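Local atomic coordinates of tyrosine-protein kinase receptor torso (Bombyx mori, PDB entry 5AOQ), a protein that acts as a cell-surface receptor tyrosine kinase, binding prothoracicotropic hormone (PTTH) through its extracellular region and activating MAPK signalling, with a part in initiating metamorphosis. Residues S71-T76 with D186-I191; L84-E89 with Q132-G137; F177-T182 with I226-I231; N199-K204 with P211-E216. All coordinates share one frame; numbering follows the deposited sequence.

Interaction 1: S71-T76 with D186-I191; sequences SIRFET and DLCFDI
R73 NH2 is held by both oxygens of the D190 carboxylate: OD1 lies 2.7 Å from it, and OD2 accepts a weak bond at 2.9 Å. The two side chains approach from opposite directions, yet they do not form a flat two-nitrogen pair. The guanidinium and carboxylate planes stand 55° apart, and only NH2 faces the acid closely. OD1 uses its syn lone pair, the one on the side of the other oxygen, and sits tilted out of the guanidinium plane by 26°. The other terminal nitrogen, R73 NH1, turns to the backbone and makes a weak hydrogen bond to F189 O at 3.4 Å; this carbonyl oxygen lies at the guanidinium edge, in its plane. R73 reaches across because its chain stays extended from CG to NE, with CG anti to the carbonyl carbon (chi1 -63°). Alongside the chain comes C188, whose CB is 3.6 Å from R73 NH1 and whose SG touches R73 CD at 4.1 Å. That sulfur is bonded to C66 on the strand beside 71-75, so a covalent link between the first and second FN3 domains runs next to the ionic one. Both D190 and K204, whose side chain touches R73 and D190, are implicated in PTTH binding. E109 is a weak, long partner of R73 NE and a salt-bridge partner of K204, so acids and bases alternate at this domain junction; R73 probably offsets the charge of D190 and holds its carboxylate in place beside the hormone-binding surface.

Interaction 2: L84-E89 with Q132-G137; sequences LFILME and QDWMEG
L84 and I86 lie on a strand that runs in the same general sense as the one carrying W134, because both are antiparallel to strand 118-124, which separates them in the four-stranded sheet of the first FN3 domain. W134 reaches over that intervening strand and lays its indole beside the two aliphatic residues. I86 CD1 sits over one face of the six-membered ring, 3.6 Å from its centroid and 22° off the normal, a CH-pi contact displaced toward the rim. The side chains cross at about a right angle. I86 CG1 lies between the backbone N and the carbonyl carbon (chi1 59°), and with the branch extended beyond it, CD1 lies over the face while CG1 comes close to CZ3 and CH2, 3.5 Å from W134 CZ3. L84 adds its CD2 methyl at 3.9 Å from W134 CH2, meeting the ring obliquely. L23 of the short helix 20-23 touches both I86 and W134. Cutting W134 back to alanine is likely to open a gap beside strand 118-124 and leave the I86 methyl without its aromatic face. Every touching atom is carbon, so this buried contact rests on dispersion and hydrophobic burial, with ring shape rather than directed bonds setting the fit.

Interaction 3: F177-T182 with I226-I231; sequences FVWNTT and IHVKGI. With NAG (2-acetamido-2-deoxy-beta-D-glucopyranose), chain E.
F177 opens the contact by presenting one face of its ring to I226, whose CD1 methyl lies 4.1 Å from F177 CD2 as the two side chains slide past each other in opposite directions. The isoleucine gets there with CG1 anti to its own backbone N (chi1 -172°) and the branch extended. Two residues on, W179 points to the same side and crosses V228 obliquely. V228 CG1 rests over one indole face, offset toward the rim, 3.8 Å from W179 CE2 and 4.1 Å from the centroid of the five-membered ring, a CH-pi contact 25° off the normal. Next, N180 leaves the core: its ND2 carries N-acetylglucosamine through a 1.4 Å bond to the sugar C1, in the N-T-T sequon formed with T181 and T182. Its OD1 accepts a hydrogen bond from T158 N, which probably restrains the amide bearing the glycan. The acetamido arm lies along the residues that follow, near T181 and T182. T182 and I231 then both touch L187, closing this end. The F177 and W179 rings also meet Y239 and F189, respectively, edge-to-face. H227, between the two inward residues of its strand, packs on I23 of the PTTH chain. Strand 171-179 belongs to the three-stranded sheet, between 159-167 and 212-218, whereas 223-230 lies between 189-195 and 233-240 in the four-stranded one, so the contact joins facing sheets across the core of the second FN3 sandwich.

Interaction 4: N199-K204 with P211-E216; sequences NMKHAK and PSFDVE
K201 NZ donates a 2.8 Å hydrogen bond to D214 O. The nitrogen stands well above the carbonyl plane, 54° out of it, so it misses the lone pairs, and the C=O...N angle is 121°. The lysine reaches this far because it is fully extended, CG anti to the backbone N and every later torsion near 180°. On the way its methylenes slide past F213 in the opposite direction, with K201 CE 4.0 Å from F213 CZ. A203 adds its CB at the edge of the same ring, near its plane, 3.4 Å from F213 CE1. Farther out, E216 OE2 is 5.2 Å from K201 NZ, not paired with it, though its charge may favour the ammonium form. With alanine in place of K201, D214 O would probably lose this donor and F213 the methylenes alongside it. The backbones of K201 and A203 are hydrogen-bonded to the backbones of N193 and I191, that of F213 to F177, and I191 also touches the F213 side chain. On the outer face, H202 stacks with F34 of a PTTH chain. The two strands lie 8.9 Å apart at closest approach and run 159° to each other, each outermost in its own sheet: they are the C' and E strands that meet at one open side of a fibronectin type III sandwich.

Overall arrangement
Interaction 2 lies in the first FN3 domain, interactions 3 and 4 in the second, and interaction 1 bridges the domains. Interaction 2 packs within one sheet, over an intervening strand, whereas 3 and 4 join the two sheets of a sandwich; 3 does so in the core and 4 at the partly exposed edge. Correspondingly, 2 and 3 are carbon against aromatic face, 4 mixes a ring with a lysine bond, and the buried 1 is ionic. Interactions 3 and 4 share a sheet through F177 N and F213 O, and D190 O with K229 N ties 1 to 3. F74 against F85 connects 1 with 2. The centres of interactions 2 and 3 are about 32 Å apart.

Interaction 1: S71-T76 with D186-I191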
# COMPACT_ATOMS: atom_id res chain seq x y z
N SER A 71 -8.85 2.96 18.32
CA SER A 71 -7.47 3.06 18.83
C SER A 71 -7.36 3.52 20.30
O SER A 71 -8.34 3.97 20.89
CB SER A 71 -6.66 4.01 17.96
OG SER A 71 -7.12 5.34 18.08
N ILE A 72 -6.16 3.40 20.86
CA ILE A 72 -5.85 3.88 22.21
C ILE A 72 -4.49 4.56 22.23
O ILE A 72 -3.52 4.02 21.71
CB ILE A 72 -5.83 2.74 23.27
CG1 ILE A 72 -7.21 2.11 23.44
CG2 ILE A 72 -5.36 3.27 24.63
CD1 ILE A 72 -7.43 0.92 22.56
N ARG A 73 -4.42 5.74 22.83
CA ARG A 73 -3.15 6.45 22.98
C ARG A 73 -2.80 6.66 24.45
O ARG A 73 -3.58 7.23 25.21
CB ARG A 73 -3.21 7.79 22.26
CG ARG A 73 -3.40 7.63 20.77
CD ARG A 73 -3.63 8.94 20.08
NE ARG A 73 -4.10 8.73 18.72
CZ ARG A 73 -4.43 9.71 17.88
NH1 ARG A 73 -4.34 10.97 18.26
NH2 ARG A 73 -4.85 9.41 16.66
N PHE A 74 -1.62 6.17 24.84
CA PHE A 74 -1.20 6.17 26.24
C PHE A 74 0.17 6.81 26.45
O PHE A 74 0.93 7.02 25.50
CB PHE A 74 -1.18 4.74 26.77
CG PHE A 74 -0.32 3.81 25.97
CD1 PHE A 74 1.03 3.68 26.25
CD2 PHE A 74 -0.85 3.09 24.92
CE1 PHE A 74 1.83 2.83 25.51
CE2 PHE A 74 -0.06 2.24 24.17
CZ PHE A 74 1.28 2.12 24.46
N GLU A 75 0.47 7.09 27.72
CA GLU A 75 1.73 7.69 28.13
C GLU A 75 2.47 6.78 29.10
O GLU A 75 1.85 6.05 29.89
CB GLU A 75 1.50 9.05 28.78
CG GLU A 75 2.78 9.79 29.17
CD GLU A 75 2.51 11.03 29.99
OE1 GLU A 75 1.33 11.36 30.22
OE2 GLU A 75 3.49 11.68 30.42
N THR A 76 3.80 6.81 29.03
CA THR A 76 4.64 6.04 29.93
C THR A 76 5.70 6.93 30.57
O THR A 76 5.83 8.10 30.21
CB THR A 76 5.35 4.90 29.19
OG1 THR A 76 6.47 5.42 28.45
CG2 THR A 76 4.39 4.21 28.24
N ASP A 186 -8.01 15.26 29.02
CA ASP A 186 -7.65 14.11 28.19
C ASP A 186 -8.13 14.27 26.75
O ASP A 186 -9.20 13.78 26.40
CB ASP A 186 -8.23 12.83 28.79
CG ASP A 186 -7.62 12.49 30.14
OD1 ASP A 186 -6.43 12.79 30.35
OD2 ASP A 186 -8.34 11.91 30.98
N LEU A 187 -7.34 14.95 25.92
CA LEU A 187 -7.69 15.17 24.52
C LEU A 187 -6.51 15.03 23.57
O LEU A 187 -5.51 15.75 23.69
CB LEU A 187 -8.31 16.57 24.34
CG LEU A 187 -9.83 16.66 24.44
CD1 LEU A 187 -10.30 16.87 25.87
CD2 LEU A 187 -10.35 17.78 23.54
N CYS A 188 -6.63 14.08 22.64
CA CYS A 188 -5.69 13.94 21.53
C CYS A 188 -6.38 14.41 20.25
O CYS A 188 -7.59 14.62 20.26
CB CYS A 188 -5.23 12.49 21.39
SG CYS A 188 -4.42 11.81 22.86
N PHE A 189 -5.62 14.57 19.16
CA PHE A 189 -6.22 15.05 17.91
C PHE A 189 -5.59 14.44 16.65
O PHE A 189 -4.45 13.98 16.67
CB PHE A 189 -6.12 16.57 17.83
CG PHE A 189 -6.79 17.29 18.97
CD1 PHE A 189 -8.17 17.38 19.03
CD2 PHE A 189 -6.04 17.85 19.99
CE1 PHE A 189 -8.79 18.03 20.08
CE2 PHE A 189 -6.65 18.50 21.04
CZ PHE A 189 -8.03 18.59 21.09
N ASP A 190 -6.37 14.45 15.57
CA ASP A 190 -5.90 14.04 14.24
C ASP A 190 -6.19 15.13 13.22
O ASP A 190 -7.33 15.55 13.05
CB ASP A 190 -6.56 12.73 13.82
CG ASP A 190 -6.07 11.54 14.61
OD1 ASP A 190 -6.53 11.36 15.75
OD2 ASP A 190 -5.21 10.80 14.09
N ILE A 191 -5.14 15.58 12.52
CA ILE A 191 -5.25 16.74 11.64
C ILE A 191 -5.00 16.37 10.18
O ILE A 191 -4.07 15.63 9.87
CB ILE A 191 -4.24 17.84 12.03
CG1 ILE A 191 -4.39 18.20 13.51
CG2 ILE A 191 -4.40 19.07 11.14
CD1 ILE A 191 -3.57 17.33 14.44

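Interaction 2: L84-E89 with Q132-G137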
# COMPACT_ATOMS: atom_id res chain seq x y z
N LEU A 84 7.75 -2.60 25.26
CA LEU A 84 6.75 -3.33 24.50
C LEU A 84 5.41 -3.30 25.21
O LEU A 84 5.34 -3.47 26.43
CB LEU A 84 7.19 -4.78 24.27
CG LEU A 84 6.16 -5.73 23.65
CD1 LEU A 84 5.75 -5.26 22.26
CD2 LEU A 84 6.71 -7.14 23.59
N PHE A 85 4.35 -3.07 24.44
CA PHE A 85 2.99 -3.01 24.97
C PHE A 85 2.05 -3.88 24.16
O PHE A 85 2.14 -3.93 22.93
CB PHE A 85 2.50 -1.57 24.98
CG PHE A 85 3.35 -0.65 25.78
CD1 PHE A 85 4.52 -0.14 25.25
CD2 PHE A 85 3.01 -0.32 27.08
CE1 PHE A 85 5.32 0.70 25.99
CE2 PHE A 85 3.81 0.51 27.82
CZ PHE A 85 4.97 1.02 27.28
N ILE A 86 1.14 -4.57 24.85
CA ILE A 86 0.15 -5.41 24.19
C ILE A 86 -1.24 -5.24 24.78
O ILE A 86 -1.39 -4.88 25.95
CB ILE A 86 0.54 -6.90 24.28
CG1 ILE A 86 0.66 -7.33 25.75
CG2 ILE A 86 1.85 -7.15 23.54
CD1 ILE A 86 0.86 -8.81 25.96
N LEU A 87 -2.25 -5.52 23.96
CA LEU A 87 -3.65 -5.52 24.38
C LEU A 87 -4.17 -6.95 24.49
O LEU A 87 -4.06 -7.73 23.54
CB LEU A 87 -4.53 -4.73 23.41
CG LEU A 87 -4.30 -3.22 23.31
CD1 LEU A 87 -5.22 -2.62 22.26
CD2 LEU A 87 -4.51 -2.54 24.65
N MET A 88 -4.73 -7.29 25.64
CA MET A 88 -5.15 -8.67 25.92
C MET A 88 -6.66 -8.83 26.07
O MET A 88 -7.31 -8.08 26.80
CB MET A 88 -4.46 -9.17 27.19
CG MET A 88 -3.12 -9.80 26.92
SD MET A 88 -3.29 -11.29 25.92
CE MET A 88 -1.73 -11.28 25.05
N GLU A 89 -7.18 -9.83 25.37
CA GLU A 89 -8.60 -10.16 25.35
C GLU A 89 -8.81 -11.53 26.02
O GLU A 89 -7.85 -12.22 26.34
CB GLU A 89 -9.10 -10.14 23.90
CG GLU A 89 -10.34 -10.98 23.60
CD GLU A 89 -10.76 -10.91 22.15
OE1 GLU A 89 -10.02 -10.29 21.34
OE2 GLU A 89 -11.82 -11.46 21.81
N GLN A 132 11.45 -8.94 30.09
CA GLN A 132 11.27 -9.14 31.52
C GLN A 132 9.78 -9.28 31.78
O GLN A 132 8.95 -8.95 30.93
CB GLN A 132 11.87 -7.99 32.33
CG GLN A 132 11.21 -6.64 32.13
CD GLN A 132 11.92 -5.53 32.90
OE1 GLN A 132 11.29 -4.77 33.64
NE2 GLN A 132 13.23 -5.44 32.72
N ASP A 133 9.44 -9.80 32.96
CA ASP A 133 8.07 -10.20 33.28
C ASP A 133 7.04 -9.10 33.04
O ASP A 133 7.29 -7.92 33.31
CB ASP A 133 8.00 -10.68 34.73
CG ASP A 133 8.89 -11.88 34.99
OD1 ASP A 133 9.83 -12.11 34.19
OD2 ASP A 133 8.66 -12.59 35.98
N TRP A 134 5.88 -9.50 32.53
CA TRP A 134 4.80 -8.57 32.20
C TRP A 134 4.27 -7.83 33.42
O TRP A 134 4.23 -8.38 34.52
CB TRP A 134 3.65 -9.32 31.51
CG TRP A 134 4.01 -9.83 30.15
CD1 TRP A 134 4.42 -11.10 29.83
CD2 TRP A 134 3.99 -9.10 28.93
NE1 TRP A 134 4.66 -11.19 28.48
CE2 TRP A 134 4.40 -9.98 27.90
CE3 TRP A 134 3.66 -7.78 28.59
CZ2 TRP A 134 4.49 -9.58 26.57
CZ3 TRP A 134 3.76 -7.39 27.27
CH2 TRP A 134 4.17 -8.28 26.28
N MET A 135 3.87 -6.58 33.22
CA MET A 135 3.29 -5.76 34.27
C MET A 135 1.84 -5.43 33.94
O MET A 135 1.53 -4.97 32.84
CB MET A 135 4.09 -4.47 34.47
CG MET A 135 5.55 -4.72 34.85
SD MET A 135 6.42 -3.22 35.31
CE MET A 135 8.06 -3.88 35.62
N GLU A 136 0.96 -5.68 34.90
CA GLU A 136 -0.47 -5.52 34.71
C GLU A 136 -0.85 -4.05 34.56
O GLU A 136 -0.50 -3.22 35.41
CB GLU A 136 -1.23 -6.16 35.87
CG GLU A 136 -2.71 -6.37 35.63
CD GLU A 136 -3.36 -7.21 36.71
OE1 GLU A 136 -2.72 -7.43 37.76
OE2 GLU A 136 -4.51 -7.66 36.51
N GLY A 137 -1.58 -3.74 33.49
CA GLY A 137 -2.00 -2.38 33.20
C GLY A 137 -3.48 -2.19 33.45
O GLY A 137 -4.11 -3.01 34.12

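Interaction 3: F177-T182 with I226-I231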
# COMPACT_ATOMS: atom_id res chain seq x y z
N PHE A 177 -1.58 26.89 12.84
CA PHE A 177 -3.00 26.75 13.18
C PHE A 177 -3.19 26.34 14.63
O PHE A 177 -2.42 25.54 15.17
CB PHE A 177 -3.65 25.71 12.26
CG PHE A 177 -3.62 26.07 10.81
CD1 PHE A 177 -2.43 26.03 10.09
CD2 PHE A 177 -4.78 26.44 10.14
CE1 PHE A 177 -2.40 26.36 8.76
CE2 PHE A 177 -4.75 26.77 8.80
CZ PHE A 177 -3.56 26.73 8.11
N VAL A 178 -4.22 26.90 15.26
CA VAL A 178 -4.53 26.62 16.66
C VAL A 178 -6.05 26.64 16.86
O VAL A 178 -6.76 27.30 16.11
CB VAL A 178 -3.86 27.64 17.61
CG1 VAL A 178 -4.23 27.37 19.07
CG2 VAL A 178 -2.35 27.63 17.44
N TRP A 179 -6.53 25.91 17.85
CA TRP A 179 -7.96 25.90 18.17
C TRP A 179 -8.21 25.67 19.66
O TRP A 179 -7.34 25.16 20.37
CB TRP A 179 -8.67 24.83 17.35
CG TRP A 179 -8.15 23.44 17.56
CD1 TRP A 179 -8.70 22.46 18.34
CD2 TRP A 179 -6.97 22.87 16.98
NE1 TRP A 179 -7.94 21.32 18.29
CE2 TRP A 179 -6.87 21.54 17.46
CE3 TRP A 179 -5.99 23.34 16.11
CZ2 TRP A 179 -5.83 20.69 17.09
CZ3 TRP A 179 -4.95 22.50 15.74
CH2 TRP A 179 -4.88 21.19 16.23
N ASN A 180 -9.39 26.07 20.13
CA ASN A 180 -9.72 25.97 21.55
C ASN A 180 -10.04 24.55 21.98
O ASN A 180 -10.49 23.72 21.18
CB ASN A 180 -10.89 26.90 21.90
CG ASN A 180 -12.18 26.53 21.19
OD1 ASN A 180 -12.17 25.94 20.10
ND2 ASN A 180 -13.32 26.89 21.80
N THR A 181 -9.81 24.28 23.26
CA THR A 181 -10.03 22.97 23.85
C THR A 181 -11.18 23.01 24.84
O THR A 181 -11.48 24.06 25.41
CB THR A 181 -8.77 22.45 24.57
OG1 THR A 181 -8.54 23.24 25.75
CG2 THR A 181 -7.55 22.53 23.66
N THR A 182 -11.83 21.87 25.03
CA THR A 182 -12.92 21.76 25.99
C THR A 182 -12.38 21.81 27.42
O THR A 182 -11.19 22.00 27.64
CB THR A 182 -13.72 20.45 25.80
OG1 THR A 182 -14.63 20.29 26.89
CG2 THR A 182 -12.79 19.24 25.73
N ILE A 226 -8.99 22.53 6.05
CA ILE A 226 -8.36 21.72 7.09
C ILE A 226 -9.43 21.01 7.92
O ILE A 226 -10.42 21.61 8.34
CB ILE A 226 -7.45 22.59 8.01
CG1 ILE A 226 -6.66 21.70 8.96
CG2 ILE A 226 -8.26 23.63 8.78
CD1 ILE A 226 -5.65 22.45 9.81
N HIS A 227 -9.23 19.71 8.13
CA HIS A 227 -10.11 18.91 8.98
C HIS A 227 -9.41 18.60 10.29
O HIS A 227 -8.27 18.11 10.30
CB HIS A 227 -10.51 17.61 8.28
CG HIS A 227 -10.93 17.79 6.86
ND1 HIS A 227 -12.20 18.18 6.50
CD2 HIS A 227 -10.25 17.62 5.70
CE1 HIS A 227 -12.28 18.25 5.18
NE2 HIS A 227 -11.11 17.91 4.67
N VAL A 228 -10.10 18.88 11.40
CA VAL A 228 -9.60 18.58 12.74
C VAL A 228 -10.50 17.55 13.43
O VAL A 228 -11.63 17.85 13.80
CB VAL A 228 -9.51 19.85 13.61
CG1 VAL A 228 -9.05 19.51 15.03
CG2 VAL A 228 -8.56 20.86 12.98
N LYS A 229 -9.97 16.34 13.59
CA LYS A 229 -10.66 15.27 14.28
C LYS A 229 -10.26 15.24 15.75
O LYS A 229 -9.07 15.18 16.07
CB LYS A 229 -10.36 13.92 13.62
CG LYS A 229 -10.97 12.71 14.32
CD LYS A 229 -12.48 12.69 14.18
CE LYS A 229 -13.08 11.51 14.93
NZ LYS A 229 -14.54 11.37 14.68
N GLY A 230 -11.25 15.30 16.63
CA GLY A 230 -11.01 15.27 18.07
C GLY A 230 -12.08 14.50 18.82
O GLY A 230 -12.92 13.83 18.21
N ILE A 231 -12.05 14.60 20.14
CA ILE A 231 -12.99 13.89 21.00
C ILE A 231 -14.44 14.25 20.65
O ILE A 231 -15.34 13.43 20.80
CB ILE A 231 -12.74 14.20 22.49
CG1 ILE A 231 -13.71 13.41 23.38
CG2 ILE A 231 -12.87 15.69 22.76
CD1 ILE A 231 -13.40 13.48 24.86
C1 NAG E . -14.64 26.67 21.27
C2 NAG E . -15.43 25.47 21.81
C3 NAG E . -16.80 25.38 21.13
C4 NAG E . -17.53 26.72 21.18
C5 NAG E . -16.62 27.86 20.73
C6 NAG E . -17.24 29.23 20.94
C7 NAG E . -14.12 23.53 22.59
C8 NAG E . -13.41 22.27 22.18
N2 NAG E . -14.69 24.23 21.60
O3 NAG E . -17.58 24.38 21.77
O4 NAG E . -18.64 26.68 20.29
O5 NAG E . -15.40 27.84 21.47
O6 NAG E . -18.51 29.16 21.58
O7 NAG E . -14.17 23.90 23.76

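Interaction 4: N199-K204 with P211-E216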
# COMPACT_ATOMS: atom_id res chain seq x y z
N ASN A 199 0.26 20.12 -1.96
CA ASN A 199 -0.00 18.72 -1.65
C ASN A 199 -0.43 18.52 -0.21
O ASN A 199 -0.04 19.27 0.69
CB ASN A 199 1.23 17.86 -1.95
CG ASN A 199 1.43 17.62 -3.44
OD1 ASN A 199 0.46 17.47 -4.19
ND2 ASN A 199 2.68 17.58 -3.87
N MET A 200 -1.25 17.49 -0.01
CA MET A 200 -1.87 17.21 1.28
C MET A 200 -0.86 17.05 2.41
O MET A 200 0.27 16.60 2.18
CB MET A 200 -2.72 15.95 1.16
CG MET A 200 -3.52 15.58 2.39
SD MET A 200 -4.47 14.07 2.16
CE MET A 200 -3.21 12.91 1.64
N LYS A 201 -1.26 17.43 3.62
CA LYS A 201 -0.46 17.19 4.81
C LYS A 201 -1.33 16.70 5.95
O LYS A 201 -2.41 17.25 6.20
CB LYS A 201 0.29 18.46 5.23
CG LYS A 201 1.10 18.30 6.51
CD LYS A 201 1.91 19.54 6.83
CE LYS A 201 2.66 19.38 8.15
NZ LYS A 201 3.50 20.56 8.48
N HIS A 202 -0.87 15.67 6.65
CA HIS A 202 -1.63 15.06 7.73
C HIS A 202 -0.74 14.84 8.95
O HIS A 202 0.46 14.62 8.82
CB HIS A 202 -2.24 13.73 7.27
CG HIS A 202 -1.23 12.75 6.77
ND1 HIS A 202 -0.83 12.71 5.45
CD2 HIS A 202 -0.53 11.78 7.40
CE1 HIS A 202 0.07 11.75 5.29
NE2 HIS A 202 0.26 11.17 6.47
N ALA A 203 -1.34 14.91 10.14
CA ALA A 203 -0.58 14.75 11.37
C ALA A 203 -1.45 14.20 12.50
O ALA A 203 -2.68 14.22 12.42
CB ALA A 203 0.04 16.07 11.79
N LYS A 204 -0.79 13.70 13.55
CA LYS A 204 -1.47 13.14 14.71
C LYS A 204 -0.93 13.77 15.99
O LYS A 204 0.23 13.56 16.35
CB LYS A 204 -1.30 11.62 14.73
CG LYS A 204 -2.05 10.91 15.84
CD LYS A 204 -1.71 9.42 15.88
CE LYS A 204 -2.13 8.70 14.60
NZ LYS A 204 -1.91 7.24 14.68
N PRO A 211 -3.10 22.40 21.69
CA PRO A 211 -2.67 21.84 20.40
C PRO A 211 -2.31 22.90 19.38
O PRO A 211 -2.87 24.00 19.40
CB PRO A 211 -3.89 21.04 19.95
CG PRO A 211 -5.04 21.75 20.55
CD PRO A 211 -4.56 22.25 21.88
N SER A 212 -1.39 22.57 18.48
CA SER A 212 -0.96 23.48 17.43
C SER A 212 -0.53 22.68 16.21
O SER A 212 0.05 21.61 16.35
CB SER A 212 0.18 24.37 17.92
OG SER A 212 1.31 23.59 18.27
N PHE A 213 -0.81 23.22 15.03
CA PHE A 213 -0.48 22.53 13.79
C PHE A 213 0.21 23.46 12.80
O PHE A 213 -0.34 24.49 12.43
CB PHE A 213 -1.74 21.94 13.16
CG PHE A 213 -1.49 21.18 11.89
CD1 PHE A 213 -0.82 19.97 11.91
CD2 PHE A 213 -1.92 21.68 10.67
CE1 PHE A 213 -0.58 19.27 10.75
CE2 PHE A 213 -1.69 20.98 9.50
CZ PHE A 213 -1.02 19.78 9.54
N ASP A 214 1.41 23.07 12.38
CA ASP A 214 2.18 23.87 11.43
C ASP A 214 1.91 23.41 10.01
O ASP A 214 1.65 22.23 9.77
CB ASP A 214 3.67 23.77 11.74
CG ASP A 214 4.00 24.14 13.18
OD1 ASP A 214 3.25 24.95 13.76
OD2 ASP A 214 5.00 23.63 13.71
N VAL A 215 1.97 24.35 9.07
CA VAL A 215 1.84 24.04 7.65
C VAL A 215 2.89 24.81 6.86
O VAL A 215 3.22 25.95 7.20
CB VAL A 215 0.43 24.39 7.12
CG1 VAL A 215 0.30 24.02 5.65
CG2 VAL A 215 -0.63 23.67 7.94
N GLU A 216 3.40 24.18 5.81
CA GLU A 216 4.43 24.79 4.98
C GLU A 216 4.10 24.67 3.49
O GLU A 216 3.16 23.98 3.11
CB GLU A 216 5.79 24.15 5.27
CG GLU A 216 6.18 24.19 6.74
CD GLU A 216 7.51 23.51 7.00
OE1 GLU A 216 8.19 23.12 6.02
OE2 GLU A 216 7.89 23.38 8.18